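Local coordinates for protein ArCE4A (Arthrobacter sp. AW19M34-1, PDB 5LGC) that probably removes acetyl groups from N-acetylglucosamine units of chitin-type polysaccharides, as a family 4 carbohydrate esterase with a NodB homology domain, at residues K67-M72 with E109-V114; S81-H86 with Q117-P122. All coordinates share one frame; numbering follows the deposited sequence.

Interaction 1: residues K67-M72 with E109-V114; sequences KTLKRM and EQAAGV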
loop_
_atom_site.group_PDB
_atom_site.type_symbol
_atom_site.label_atom_id
_atom_site.label_comp_id
_atom_site.label_asym_id
_atom_site.label_seq_id
_atom_site.Cartn_x
_atom_site.Cartn_y
_atom_site.Cartn_z
ATOM N N LYS A 67 2.230 10.403 14.777
ATOM C CA LYS A 67 1.155 11.325 14.407
ATOM C C LYS A 67 0.663 11.054 13.005
ATOM O O LYS A 67 -0.539 10.980 12.747
ATOM C CB LYS A 67 1.622 12.780 14.485
ATOM C CG LYS A 67 1.945 13.278 15.867
ATOM C CD LYS A 67 2.419 14.721 15.808
ATOM C CE LYS A 67 2.852 15.199 17.171
ATOM N NZ LYS A 67 1.746 15.068 18.154
ATOM N N THR A 68 1.616 10.913 12.093
ATOM C CA THR A 68 1.317 10.745 10.685
ATOM C C THR A 68 0.566 9.434 10.423
ATOM O O THR A 68 -0.390 9.408 9.650
ATOM C CB THR A 68 2.603 10.798 9.861
ATOM O OG1 THR A 68 3.210 12.085 10.035
ATOM C CG2 THR A 68 2.314 10.571 8.391
ATOM N N LEU A 69 0.980 8.354 11.078
ATOM C CA LEU A 69 0.242 7.101 10.978
ATOM C C LEU A 69 -1.145 7.192 11.613
ATOM O O LEU A 69 -2.102 6.613 11.100
ATOM C CB LEU A 69 1.027 5.965 11.615
ATOM C CG LEU A 69 1.893 5.235 10.590
ATOM C CD1 LEU A 69 3.006 4.614 11.320
ATOM C CD2 LEU A 69 1.118 4.171 9.855
ATOM N N LYS A 70 -1.258 7.931 12.713
ATOM C CA LYS A 70 -2.562 8.137 13.345
ATOM C C LYS A 70 -3.475 8.828 12.341
ATOM O O LYS A 70 -4.662 8.523 12.227
ATOM C CB LYS A 70 -2.431 8.974 14.621
ATOM C CG LYS A 70 -3.296 8.509 15.797
ATOM C CD LYS A 70 -4.746 8.269 15.391
ATOM C CE LYS A 70 -5.588 7.802 16.568
ATOM N NZ LYS A 70 -6.924 7.309 16.135
ATOM N N ARG A 71 -2.884 9.755 11.602
ATOM C CA ARG A 71 -3.584 10.519 10.591
ATOM C C ARG A 71 -4.103 9.649 9.441
ATOM O O ARG A 71 -5.208 9.870 8.938
ATOM C CB ARG A 71 -2.659 11.608 10.058
ATOM C CG ARG A 71 -3.339 12.532 9.111
ATOM C CD ARG A 71 -2.428 13.603 8.576
ATOM N NE ARG A 71 -3.111 14.293 7.494
ATOM C CZ ARG A 71 -2.515 15.062 6.594
ATOM N NH1 ARG A 71 -1.204 15.245 6.641
ATOM N NH2 ARG A 71 -3.237 15.642 5.647
ATOM N N MET A 72 -3.305 8.666 9.024
ATOM C CA MET A 72 -3.719 7.729 7.989
ATOM C C MET A 72 -4.985 7.000 8.383
ATOM O O MET A 72 -5.896 6.837 7.578
ATOM C CB MET A 72 -2.629 6.695 7.714
ATOM C CG MET A 72 -1.363 7.245 7.123
ATOM S SD MET A 72 -0.213 5.899 6.795
ATOM C CE MET A 72 1.032 6.774 5.861
ATOM N N GLU A 109 0.783 -0.598 15.851
ATOM C CA GLU A 109 -0.248 -0.598 16.882
ATOM C C GLU A 109 -0.016 0.499 17.924
ATOM O O GLU A 109 -0.951 1.198 18.314
ATOM C CB GLU A 109 -0.323 -1.966 17.560
ATOM C CG GLU A 109 -1.591 -2.190 18.370
ATOM C CD GLU A 109 -1.524 -1.577 19.756
ATOM O OE1 GLU A 109 -0.401 -1.306 20.232
ATOM O OE2 GLU A 109 -2.591 -1.365 20.369
ATOM N N GLN A 110 1.222 0.639 18.389
ATOM C CA GLN A 110 1.537 1.672 19.373
ATOM C C GLN A 110 1.326 3.075 18.813
ATOM O O GLN A 110 0.884 3.980 19.519
ATOM C CB GLN A 110 2.978 1.537 19.857
ATOM C CG GLN A 110 3.240 0.318 20.709
ATOM C CD GLN A 110 4.646 0.311 21.269
ATOM O OE1 GLN A 110 4.889 0.803 22.371
ATOM N NE2 GLN A 110 5.584 -0.239 20.508
ATOM N N ALA A 111 1.652 3.248 17.537
ATOM C CA ALA A 111 1.562 4.549 16.897
ATOM C C ALA A 111 0.122 4.928 16.541
ATOM O O ALA A 111 -0.294 6.063 16.760
ATOM C CB ALA A 111 2.440 4.578 15.649
ATOM N N ALA A 112 -0.641 3.979 16.006
ATOM C CA ALA A 112 -1.945 4.311 15.432
ATOM C C ALA A 112 -3.127 3.572 16.064
ATOM O O ALA A 112 -4.282 3.874 15.759
ATOM C CB ALA A 112 -1.922 4.054 13.935
ATOM N N GLY A 113 -2.849 2.608 16.937
ATOM C CA GLY A 113 -3.912 1.912 17.644
ATOM C C GLY A 113 -4.585 0.802 16.853
ATOM O O GLY A 113 -5.540 0.191 17.325
ATOM N N VAL A 114 -4.091 0.536 15.648
ATOM C CA VAL A 114 -4.639 -0.534 14.825
ATOM C C VAL A 114 -3.544 -1.500 14.418
ATOM O O VAL A 114 -2.363 -1.162 14.426
ATOM C CB VAL A 114 -5.326 0.005 13.547
ATOM C CG1 VAL A 114 -6.445 0.968 13.906
ATOM C CG2 VAL A 114 -4.312 0.667 12.627
#
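Leu69 and Lys70 on helix 66-74 meet Ala111 and Ala112 in the last turn of helix 94-112, a helix-helix contact on the outside of the NodB-type fold. Small residues set the spacing: with methyl groups at the interface, the backbones close until the CA atoms of Lys70 and Ala112 are 4.4 Å apart. Ala112 CB sits against the backbone, 3.8 Å from Leu69 O, and also meets Leu69 CB at 4.2 Å. Leu69 points toward the alanines and sends CD1 to within 4.4 Å of Ala111 CB; its remaining apolar surface suits the interior, where it packs on Val57 and Val62. Lys70 borders the contact on the exposed side. Its CG lies 4.0 Å from Ala111 O, and the bend at chi2 (-49°) helps steer the flexible chain so that NZ forms a salt bridge with Asp74 of its own helix. Gly113 ends helix 94-112: its N still bonds to Glu109 O at 2.7 Å, but its positive phi (81°), easy for glycine, turns the chain away. Val114 then continues the apolar patch onto Val73. Close helix packing through alanines, stopped by a C-terminal glycine, here joins neighbouring helices of the distorted beta/alpha barrel of polysaccharide deacetylases.

Interaction 2: residues S81-H86 with Q117-P122; sequences SHTFDH and QILRPP. With NAG (2-acetamido-2-deoxy-beta-D-glucopyranose), chain B.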
loop_
_atom_site.group_PDB
_atom_site.type_symbol
_atom_site.label_atom_id
_atom_site.label_comp_id
_atom_site.label_asym_id
_atom_site.label_seq_id
_atom_site.Cartn_x
_atom_site.Cartn_y
_atom_site.Cartn_z
ATOM N N SER A 81 1.439 -3.935 6.241
ATOM C CA SER A 81 2.832 -4.083 6.642
ATOM C C SER A 81 3.749 -4.230 5.438
ATOM O O SER A 81 3.411 -4.925 4.481
ATOM C CB SER A 81 2.986 -5.296 7.561
ATOM O OG SER A 81 4.351 -5.544 7.852
ATOM N N HIS A 82 4.909 -3.578 5.480
ATOM C CA HIS A 82 5.934 -3.821 4.473
ATOM C C HIS A 82 7.176 -4.429 5.119
ATOM O O HIS A 82 8.276 -4.333 4.572
ATOM C CB HIS A 82 6.298 -2.537 3.725
ATOM C CG HIS A 82 6.864 -2.786 2.361
ATOM N ND1 HIS A 82 7.753 -1.925 1.750
ATOM C CD2 HIS A 82 6.676 -3.810 1.491
ATOM C CE1 HIS A 82 8.080 -2.406 0.562
ATOM N NE2 HIS A 82 7.443 -3.549 0.383
ATOM N N THR A 83 6.960 -5.081 6.266
ATOM C CA THR A 83 8.000 -5.624 7.155
ATOM C C THR A 83 8.757 -4.493 7.848
ATOM O O THR A 83 8.440 -3.322 7.665
ATOM C CB THR A 83 9.019 -6.549 6.434
ATOM O OG1 THR A 83 9.865 -5.770 5.576
ATOM C CG2 THR A 83 8.303 -7.642 5.625
ATOM N N PHE A 84 9.756 -4.842 8.652
ATOM C CA PHE A 84 10.382 -3.847 9.508
ATOM C C PHE A 84 11.442 -3.024 8.793
ATOM O O PHE A 84 11.427 -1.802 8.865
ATOM C CB PHE A 84 10.994 -4.503 10.743
ATOM C CG PHE A 84 11.420 -3.514 11.785
ATOM C CD1 PHE A 84 10.478 -2.868 12.570
ATOM C CD2 PHE A 84 12.755 -3.210 11.963
ATOM C CE1 PHE A 84 10.862 -1.942 13.521
ATOM C CE2 PHE A 84 13.146 -2.287 12.913
ATOM C CZ PHE A 84 12.200 -1.652 13.692
ATOM N N ASP A 85 12.364 -3.682 8.104
ATOM C CA ASP A 85 13.460 -2.964 7.471
ATOM C C ASP A 85 13.643 -3.325 6.002
ATOM O O ASP A 85 14.759 -3.258 5.481
ATOM C CB ASP A 85 14.757 -3.227 8.230
ATOM C CG ASP A 85 14.984 -4.697 8.480
ATOM O OD1 ASP A 85 14.522 -5.509 7.654
ATOM O OD2 ASP A 85 15.612 -5.043 9.501
ATOM N N HIS A 86 12.557 -3.732 5.350
ATOM C CA HIS A 86 12.562 -3.947 3.905
ATOM C C HIS A 86 13.523 -5.059 3.457
ATOM O O HIS A 86 14.148 -4.968 2.396
ATOM C CB HIS A 86 12.919 -2.634 3.207
ATOM C CG HIS A 86 12.516 -2.577 1.770
ATOM N ND1 HIS A 86 13.354 -2.100 0.786
ATOM C CD2 HIS A 86 11.362 -2.917 1.152
ATOM C CE1 HIS A 86 12.735 -2.159 -0.380
ATOM N NE2 HIS A 86 11.525 -2.651 -0.186
ATOM N N GLN A 117 -3.786 -5.615 8.494
ATOM C CA GLN A 117 -4.483 -6.850 8.177
ATOM C C GLN A 117 -3.884 -7.483 6.934
ATOM O O GLN A 117 -4.253 -8.590 6.547
ATOM C CB GLN A 117 -5.975 -6.583 7.972
ATOM C CG GLN A 117 -6.657 -5.896 9.142
ATOM C CD GLN A 117 -6.976 -6.845 10.283
ATOM O OE1 GLN A 117 -6.111 -7.579 10.760
ATOM N NE2 GLN A 117 -8.229 -6.836 10.724
ATOM N N ILE A 118 -2.966 -6.760 6.299
ATOM C CA ILE A 118 -2.327 -7.232 5.079
ATOM C C ILE A 118 -0.831 -6.937 5.107
ATOM O O ILE A 118 -0.381 -6.016 5.793
ATOM C CB ILE A 118 -2.952 -6.587 3.821
ATOM C CG1 ILE A 118 -2.911 -5.061 3.918
ATOM C CG2 ILE A 118 -4.383 -7.062 3.629
ATOM C CD1 ILE A 118 -3.484 -4.356 2.698
ATOM N N LEU A 119 -0.067 -7.732 4.370
ATOM C CA LEU A 119 1.376 -7.542 4.264
ATOM C C LEU A 119 1.800 -7.592 2.802
ATOM O O LEU A 119 1.315 -8.426 2.037
ATOM C CB LEU A 119 2.128 -8.609 5.078
ATOM C CG LEU A 119 3.650 -8.472 5.203
ATOM C CD1 LEU A 119 4.127 -8.988 6.551
ATOM C CD2 LEU A 119 4.363 -9.207 4.079
ATOM N N ARG A 120 2.705 -6.698 2.414
ATOM C CA ARG A 120 3.335 -6.788 1.098
ATOM C C ARG A 120 4.794 -7.201 1.257
ATOM O O ARG A 120 5.562 -6.526 1.931
ATOM C CB ARG A 120 3.232 -5.459 0.345
ATOM C CG ARG A 120 3.914 -5.442 -1.025
ATOM C CD ARG A 120 3.588 -4.158 -1.786
ATOM N NE ARG A 120 2.269 -4.189 -2.418
ATOM C CZ ARG A 120 1.598 -3.112 -2.816
ATOM N NH1 ARG A 120 2.103 -1.898 -2.634
ATOM N NH2 ARG A 120 0.406 -3.246 -3.384
ATOM N N PRO A 121 5.178 -8.331 0.649
ATOM C CA PRO A 121 6.577 -8.764 0.755
ATOM C C PRO A 121 7.524 -7.840 -0.009
ATOM O O PRO A 121 7.239 -7.488 -1.155
ATOM C CB PRO A 121 6.563 -10.170 0.143
ATOM C CG PRO A 121 5.350 -10.201 -0.740
ATOM C CD PRO A 121 4.338 -9.299 -0.078
ATOM N N PRO A 122 8.630 -7.432 0.633
ATOM C CA PRO A 122 9.644 -6.593 -0.011
ATOM C C PRO A 122 10.158 -7.207 -1.307
ATOM O O PRO A 122 10.408 -8.413 -1.358
ATOM C CB PRO A 122 10.753 -6.517 1.044
ATOM C CG PRO A 122 10.016 -6.638 2.338
ATOM C CD PRO A 122 8.921 -7.641 2.063
HETATM C C1 NAG B . 11.602 -2.219 -5.243
HETATM C C2 NAG B . 11.225 -2.176 -3.843
HETATM C C3 NAG B . 11.440 -0.710 -3.415
HETATM C C4 NAG B . 12.921 -0.483 -3.474
HETATM C C5 NAG B . 13.373 -0.730 -4.919
HETATM C C6 NAG B . 14.886 -0.506 -4.997
HETATM C C7 NAG B . 9.090 -2.873 -2.754
HETATM C C8 NAG B . 7.608 -3.101 -3.040
HETATM N N2 NAG B . 9.785 -2.472 -3.819
HETATM O O3 NAG B . 10.955 -0.483 -2.092
HETATM O O4 NAG B . 13.212 0.884 -3.138
HETATM O O5 NAG B . 13.059 -2.069 -5.332
HETATM O O6 NAG B . 15.554 -1.407 -4.105
HETATM O O7 NAG B . 9.596 -3.240 -1.699
#
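Ser81 bridges the backbone around Leu119 in parallel fashion, its N bonding to Ile118 O at 2.8 Å (169° at the hydrogen) while its O accepts from Arg120 N at 2.8 Å. Beside this bridge, Leu119 CD1 covers Ser81 OG at 3.7 Å; that hydroxyl, anti to its own N (chi1 174°), accepts from Thr83 N at 3.1 Å and closes an ST turn. The His82 ring presents its CD2 edge to Arg120 O, 3.0 Å away and near the ring plane, and ND1 has a weak hydrogen bond to Asp33. With an alanine here, Arg120 O would probably lose this edge contact and Asp33 its imidazole partner. Pro122, rigid and apolar, fits between two residues: CG lies 3.4 Å from Thr83 OG1, and CB 3.7 Å from His86 CD2. Arg120 bends at chi3 (-80°), and its buried guanidinium is satisfied by Asp32, Thr30 and the carbonyls of Val139 and Leu140. The NAG acetyl group lies at the edges of both histidine rings, although the exact place of O7 is doubtful. His82 to His86 fit the H-(S/T)-x-x-H motif of family 4 esterases, whose two histidines bind the catalytic metal in relatives, and Arg120-Pro121-Pro122, followed by Tyr123, fit R-P-P-Y.

The two contacts cross along the chain: 67-72 leads through strand 78-81 into 81-86, and 109-114 runs on, after two residues, into 117-122. The same two parts of the chain thus meet twice, first helix against helix and then loop against loop, with centres 16 Å apart and no other touch between the contacts. Interaction 1 is peripheral, about 15 Å from the chain centre, and rests on apolar packing; interaction 2 lies about 9 Å from it and is held by backbone hydrogen bonds. Only interaction 2 reaches the sugar: its NAG is also hydrogen-bonded to Asp33 and Tyr123, and a second NAG is about 6 Å from the His86 side chain, consistent with a substrate-binding active site.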